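Local coordinates for protein 2-keto acid:ferredoxin oxidoreductase subunit alpha (Pyrococcus furiosus, PDB 1YD7) that probably catalyses, as one subunit of a heterotetramer, the ferredoxin-dependent oxidative decarboxylation of 2-oxoglutarate to succinyl-CoA, at residues I153-T167 with P180-E194. Numbering follows the deposited sequence. Where two conformers were deposited one is given.
Sequences IVLSPSTVQEAFDFT and PVILLTDAEVGHMRE
Ile153 O, Leu155 N and Leu155 O pair with Ile182 N, Ile182 O and Leu184 N in a parallel ladder, the last pair 2.8 Å apart, almost straight (170°). Water bridges Ile153 N and Pro180 O. Among apolar contacts, Leu155 CD1 presses on Val181 CG1, while on the opposite face Val154 CG1 and CG2 rest on Leu184 CB and Ile182 CB. Leu183 has CG anti to its backbone N (chi1 -168°), which carries its methyls under the helix: CD1 lies 3.7 Å from Phe166 CB and CD2 3.2 Å from Thr167 OG1. This is a beta-alpha-beta crossover of the thiamine diphosphate-binding fold, strand 153-155 edging the sheet within this chain and strand 180-185 pairing onward with 116-121. Thr167 OG1 hydrogen-bonds to Ala163 O (2.7 Å), and a valine here, lacking the hydroxyl, would probably leave that carbonyl to the backbone N-H alone. Val189 CG2 lies 3.6 Å from Pro157 O, and Val160 CG2 packs on CB of Met192, a selenomethionine. Polar contacts gather at the helix start: Thr159 OG1, at the N-cap, accepts from Glu162 N, and extended Glu194 brings OE1 to Gln161 N in a weak bond (3.3 Å), its OE2 sharing a water with Gln161 OE1.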
loop_
_atom_site.group_PDB
_atom_site.type_symbol
_atom_site.label_atom_id
_atom_site.label_comp_id
_atom_site.label_asym_id
_atom_site.label_seq_id
_atom_site.Cartn_x
_atom_site.Cartn_y
_atom_site.Cartn_z
ATOM N N ILE A 153 1.411 -11.703 -8.647
ATOM C CA ILE A 153 2.621 -11.351 -7.949
ATOM C C ILE A 153 2.212 -11.028 -6.493
ATOM O O ILE A 153 1.282 -10.255 -6.260
ATOM C CB ILE A 153 3.323 -10.147 -8.587
ATOM C CG1 ILE A 153 3.677 -10.427 -10.060
ATOM C CG2 ILE A 153 4.543 -9.785 -7.783
ATOM C CD1 ILE A 153 4.109 -9.176 -10.868
ATOM N N VAL A 154 2.896 -11.658 -5.537
ATOM C CA VAL A 154 2.578 -11.541 -4.115
ATOM C C VAL A 154 3.854 -11.384 -3.310
ATOM O O VAL A 154 4.770 -12.165 -3.478
ATOM C CB VAL A 154 1.829 -12.779 -3.607
ATOM C CG1 VAL A 154 1.430 -12.602 -2.115
ATOM C CG2 VAL A 154 0.597 -13.033 -4.443
ATOM N N LEU A 155 3.920 -10.363 -2.457
ATOM C CA LEU A 155 5.019 -10.178 -1.513
ATOM C C LEU A 155 4.445 -10.295 -0.097
ATOM O O LEU A 155 3.384 -9.717 0.218
ATOM C CB LEU A 155 5.675 -8.807 -1.673
ATOM C CG LEU A 155 6.388 -8.456 -2.990
ATOM C CD1 LEU A 155 5.397 -7.991 -4.000
ATOM C CD2 LEU A 155 7.436 -7.370 -2.787
ATOM N N SER A 156 5.167 -11.023 0.753
ATOM C CA SER A 156 4.742 -11.350 2.126
ATOM C C SER A 156 5.827 -10.965 3.129
ATOM O O SER A 156 6.700 -11.785 3.399
ATOM C CB SER A 156 4.506 -12.848 2.249
ATOM O OG SER A 156 3.221 -13.194 1.795
ATOM N N PRO A 157 5.785 -9.718 3.661
ATOM C CA PRO A 157 6.805 -9.292 4.620
ATOM C C PRO A 157 6.627 -9.979 5.991
ATOM O O PRO A 157 5.506 -10.278 6.403
ATOM C CB PRO A 157 6.583 -7.789 4.723
ATOM C CG PRO A 157 5.140 -7.590 4.415
ATOM C CD PRO A 157 4.780 -8.660 3.421
ATOM N N SER A 158 7.746 -10.253 6.652
ATOM C CA SER A 158 7.747 -10.909 7.980
ATOM C C SER A 158 8.345 -10.015 9.061
ATOM O O SER A 158 8.194 -10.293 10.233
ATOM C CB SER A 158 8.520 -12.231 7.906
ATOM O OG SER A 158 9.874 -11.963 7.595
ATOM N N THR A 159 9.010 -8.939 8.644
ATOM C CA THR A 159 9.521 -7.919 9.524
ATOM C C THR A 159 9.083 -6.521 9.064
ATOM O O THR A 159 8.583 -6.341 7.924
ATOM C CB THR A 159 11.047 -7.937 9.546
ATOM O OG1 THR A 159 11.560 -7.427 8.310
ATOM C CG2 THR A 159 11.569 -9.364 9.754
ATOM N N VAL A 160 9.300 -5.543 9.949
ATOM C CA VAL A 160 8.998 -4.134 9.686
ATOM C C VAL A 160 9.856 -3.607 8.547
ATOM O O VAL A 160 9.352 -2.868 7.705
ATOM C CB VAL A 160 9.171 -3.244 10.942
ATOM C CG1 VAL A 160 8.947 -1.787 10.635
ATOM C CG2 VAL A 160 8.219 -3.669 12.066
ATOM N N GLN A 161 11.141 -3.964 8.533
ATOM C CA GLN A 161 12.040 -3.621 7.415
ATOM C C GLN A 161 11.471 -4.129 6.071
ATOM O O GLN A 161 11.462 -3.402 5.083
ATOM C CB GLN A 161 13.418 -4.219 7.630
ATOM C CG GLN A 161 14.454 -3.893 6.533
ATOM C CD GLN A 161 14.799 -2.438 6.500
ATOM O OE1 GLN A 161 15.227 -1.878 7.505
ATOM N NE2 GLN A 161 14.627 -1.802 5.338
ATOM N N GLU A 162 10.986 -5.366 6.065
ATOM C CA GLU A 162 10.362 -5.960 4.884
ATOM C C GLU A 162 9.017 -5.332 4.512
ATOM O O GLU A 162 8.715 -5.218 3.338
ATOM C CB GLU A 162 10.196 -7.459 5.073
ATOM C CG GLU A 162 11.517 -8.183 4.990
ATOM C CD GLU A 162 11.370 -9.684 5.057
ATOM O OE1 GLU A 162 10.293 -10.168 5.459
ATOM O OE2 GLU A 162 12.342 -10.374 4.677
ATOM N N ALA A 163 8.214 -4.944 5.502
ATOM C CA ALA A 163 7.013 -4.158 5.245
ATOM C C ALA A 163 7.347 -2.868 4.473
ATOM O O ALA A 163 6.695 -2.548 3.473
ATOM C CB ALA A 163 6.270 -3.839 6.515
ATOM N N PHE A 164 8.405 -2.180 4.887
ATOM C CA PHE A 164 8.866 -1.047 4.145
ATOM C C PHE A 164 9.309 -1.405 2.715
ATOM O O PHE A 164 8.712 -0.900 1.756
ATOM C CB PHE A 164 9.984 -0.320 4.848
ATOM C CG PHE A 164 10.326 0.991 4.204
ATOM C CD1 PHE A 164 9.557 2.114 4.457
ATOM C CD2 PHE A 164 11.379 1.094 3.303
ATOM C CE1 PHE A 164 9.845 3.325 3.844
ATOM C CE2 PHE A 164 11.658 2.304 2.654
ATOM C CZ PHE A 164 10.889 3.412 2.945
ATOM N N ASP A 165 10.339 -2.256 2.602
ATOM C CA ASP A 165 11.006 -2.553 1.344
ATOM C C ASP A 165 10.082 -3.272 0.348
ATOM O O ASP A 165 10.160 -3.024 -0.831
ATOM C CB ASP A 165 12.245 -3.446 1.553
ATOM C CG ASP A 165 13.375 -2.762 2.320
ATOM O OD1 ASP A 165 13.587 -1.539 2.199
ATOM O OD2 ASP A 165 14.092 -3.489 3.038
ATOM N N PHE A 166 9.267 -4.199 0.834
ATOM C CA PHE A 166 8.359 -4.917 0.006
ATOM C C PHE A 166 7.225 -4.009 -0.502
ATOM O O PHE A 166 6.653 -4.279 -1.574
ATOM C CB PHE A 166 7.756 -6.126 0.727
ATOM C CG PHE A 166 8.722 -7.284 0.974
ATOM C CD1 PHE A 166 10.096 -7.126 0.964
ATOM C CD2 PHE A 166 8.223 -8.530 1.277
ATOM C CE1 PHE A 166 10.939 -8.205 1.235
ATOM C CE2 PHE A 166 9.066 -9.599 1.542
ATOM C CZ PHE A 166 10.425 -9.427 1.518
ATOM N N THR A 167 6.868 -2.973 0.269
ATOM C CA THR A 167 5.833 -2.036 -0.173
ATOM C C THR A 167 6.363 -1.219 -1.385
ATOM O O THR A 167 5.675 -1.102 -2.397
ATOM C CB THR A 167 5.300 -1.148 0.987
ATOM O OG1 THR A 167 4.550 -1.975 1.891
ATOM C CG2 THR A 167 4.371 -0.051 0.463
ATOM N N PRO A 180 -1.841 -5.816 -11.079
ATOM C CA PRO A 180 -2.040 -5.832 -9.631
ATOM C C PRO A 180 -0.904 -6.571 -8.886
ATOM O O PRO A 180 -0.453 -7.631 -9.342
ATOM C CB PRO A 180 -3.349 -6.586 -9.452
ATOM C CG PRO A 180 -3.950 -6.756 -10.815
ATOM C CD PRO A 180 -2.875 -6.573 -11.807
ATOM N N VAL A 181 -0.417 -5.986 -7.792
ATOM C CA VAL A 181 0.516 -6.666 -6.888
ATOM C C VAL A 181 -0.057 -6.718 -5.468
ATOM O O VAL A 181 -0.585 -5.731 -4.955
ATOM C CB VAL A 181 1.900 -6.030 -6.925
ATOM C CG1 VAL A 181 2.887 -6.778 -6.014
ATOM C CG2 VAL A 181 2.429 -6.022 -8.342
ATOM N N ILE A 182 0.017 -7.902 -4.863
ATOM C CA ILE A 182 -0.557 -8.162 -3.557
ATOM C C ILE A 182 0.526 -8.063 -2.495
ATOM O O ILE A 182 1.526 -8.757 -2.580
ATOM C CB ILE A 182 -1.190 -9.575 -3.501
ATOM C CG1 ILE A 182 -2.087 -9.798 -4.711
ATOM C CG2 ILE A 182 -1.985 -9.808 -2.173
ATOM C CD1 ILE A 182 -3.195 -8.839 -4.831
ATOM N N LEU A 183 0.337 -7.178 -1.515
ATOM C CA LEU A 183 1.185 -7.171 -0.306
ATOM C C LEU A 183 0.378 -7.912 0.760
ATOM O O LEU A 183 -0.665 -7.447 1.180
ATOM C CB LEU A 183 1.579 -5.765 0.149
ATOM C CG LEU A 183 2.689 -5.733 1.215
ATOM C CD1 LEU A 183 4.085 -5.795 0.622
ATOM C CD2 LEU A 183 2.553 -4.484 2.060
ATOM N N LEU A 184 0.834 -9.112 1.099
ATOM C CA LEU A 184 0.121 -10.006 1.988
ATOM C C LEU A 184 0.770 -9.880 3.365
ATOM O O LEU A 184 1.938 -10.223 3.529
ATOM C CB LEU A 184 0.202 -11.436 1.464
ATOM C CG LEU A 184 -0.405 -12.543 2.335
ATOM C CD1 LEU A 184 -1.873 -12.285 2.628
ATOM C CD2 LEU A 184 -0.229 -13.893 1.660
ATOM N N THR A 185 0.029 -9.345 4.330
ATOM C CA THR A 185 0.578 -9.084 5.654
ATOM C C THR A 185 -0.339 -9.679 6.739
ATOM O O THR A 185 -1.293 -10.404 6.429
ATOM C CB THR A 185 0.838 -7.556 5.869
ATOM O OG1 THR A 185 1.494 -7.345 7.131
ATOM C CG2 THR A 185 -0.445 -6.758 5.843
ATOM N N ASP A 186 -0.018 -9.415 8.003
ATOM C CA ASP A 186 -0.889 -9.802 9.121
ATOM C C ASP A 186 -0.793 -8.787 10.252
ATOM O O ASP A 186 0.059 -7.912 10.229
ATOM C CB ASP A 186 -0.564 -11.230 9.606
ATOM C CG ASP A 186 0.892 -11.410 9.976
ATOM O OD1 ASP A 186 1.474 -10.510 10.629
ATOM O OD2 ASP A 186 1.468 -12.461 9.625
ATOM N N ALA A 187 -1.672 -8.916 11.239
ATOM C CA ALA A 187 -1.680 -8.029 12.406
ATOM C C ALA A 187 -0.401 -8.077 13.251
ATOM O O ALA A 187 -0.071 -7.085 13.916
ATOM C CB ALA A 187 -2.901 -8.312 13.291
ATOM N N GLU A 188 0.308 -9.205 13.208
ATOM C CA GLU A 188 1.560 -9.384 13.953
ATOM C C GLU A 188 2.628 -8.484 13.363
ATOM O O GLU A 188 3.198 -7.637 14.056
ATOM C CB GLU A 188 2.029 -10.852 13.918
ATOM C CG GLU A 188 2.670 -11.343 15.213
ATOM C CD GLU A 188 3.840 -12.323 15.009
ATOM O OE1 GLU A 188 3.752 -13.184 14.109
ATOM O OE2 GLU A 188 4.845 -12.231 15.768
ATOM N N VAL A 189 2.871 -8.641 12.065
ATOM C CA VAL A 189 3.806 -7.771 11.345
ATOM C C VAL A 189 3.399 -6.298 11.453
ATOM O O VAL A 189 4.249 -5.432 11.664
ATOM C CB VAL A 189 3.927 -8.172 9.873
ATOM C CG1 VAL A 189 4.736 -7.156 9.106
ATOM C CG2 VAL A 189 4.587 -9.539 9.764
ATOM N N GLY A 190 2.110 -6.017 11.313
ATOM C CA GLY A 190 1.625 -4.659 11.376
ATOM C C GLY A 190 1.916 -3.928 12.670
ATOM O O GLY A 190 2.084 -2.704 12.662
ATOM N N HIS A 191 1.984 -4.680 13.774
ATOM C CA HIS A 191 2.170 -4.095 15.107
ATOM C C HIS A 191 3.545 -4.307 15.712
ATOM O O HIS A 191 3.844 -3.695 16.734
ATOM C CB HIS A 191 1.065 -4.556 16.054
ATOM C CG HIS A 191 -0.296 -4.137 15.598
ATOM N ND1 HIS A 191 -1.017 -4.854 14.665
ATOM C CD2 HIS A 191 -1.052 -3.059 15.914
ATOM C CE1 HIS A 191 -2.165 -4.242 14.443
ATOM N NE2 HIS A 191 -2.206 -3.143 15.175
HETATM N N MSE A 192 4.390 -5.110 15.063
HETATM C CA MSE A 192 5.806 -5.176 15.414
HETATM C C MSE A 192 6.382 -3.803 15.301
HETATM O O MSE A 192 5.936 -3.031 14.457
HETATM C CB MSE A 192 6.602 -6.012 14.437
HETATM C CG MSE A 192 6.216 -7.423 14.362
HETATM SE SE MSE A 192 7.528 -8.410 13.324
HETATM C CE MSE A 192 6.472 -10.017 13.294
ATOM N N ARG A 193 7.421 -3.537 16.091
ATOM C CA ARG A 193 8.102 -2.245 16.114
ATOM C C ARG A 193 9.556 -2.502 15.861
ATOM O O ARG A 193 10.118 -3.415 16.444
ATOM C CB ARG A 193 7.983 -1.576 17.482
ATOM C CG ARG A 193 6.630 -1.039 17.816
ATOM C CD ARG A 193 6.605 -0.335 19.182
ATOM N NE ARG A 193 5.252 0.065 19.544
ATOM C CZ ARG A 193 4.313 -0.780 19.955
ATOM N NH1 ARG A 193 4.570 -2.090 20.071
ATOM N NH2 ARG A 193 3.098 -0.328 20.251
ATOM N N GLU A 194 10.179 -1.722 14.983
ATOM C CA GLU A 194 11.583 -1.917 14.675
ATOM C C GLU A 194 12.123 -0.597 14.236
ATOM O O GLU A 194 11.376 0.220 13.687
ATOM C CB GLU A 194 11.761 -2.990 13.587
ATOM C CG GLU A 194 13.124 -2.982 12.912
ATOM C CD GLU A 194 13.344 -4.071 11.837
ATOM O OE1 GLU A 194 12.419 -4.875 11.489
ATOM O OE2 GLU A 194 14.501 -4.102 11.345
HETATM O O HOH W 1 0.092 -10.049 -10.524
HETATM O O HOH W 2 16.518 -3.350 9.870
#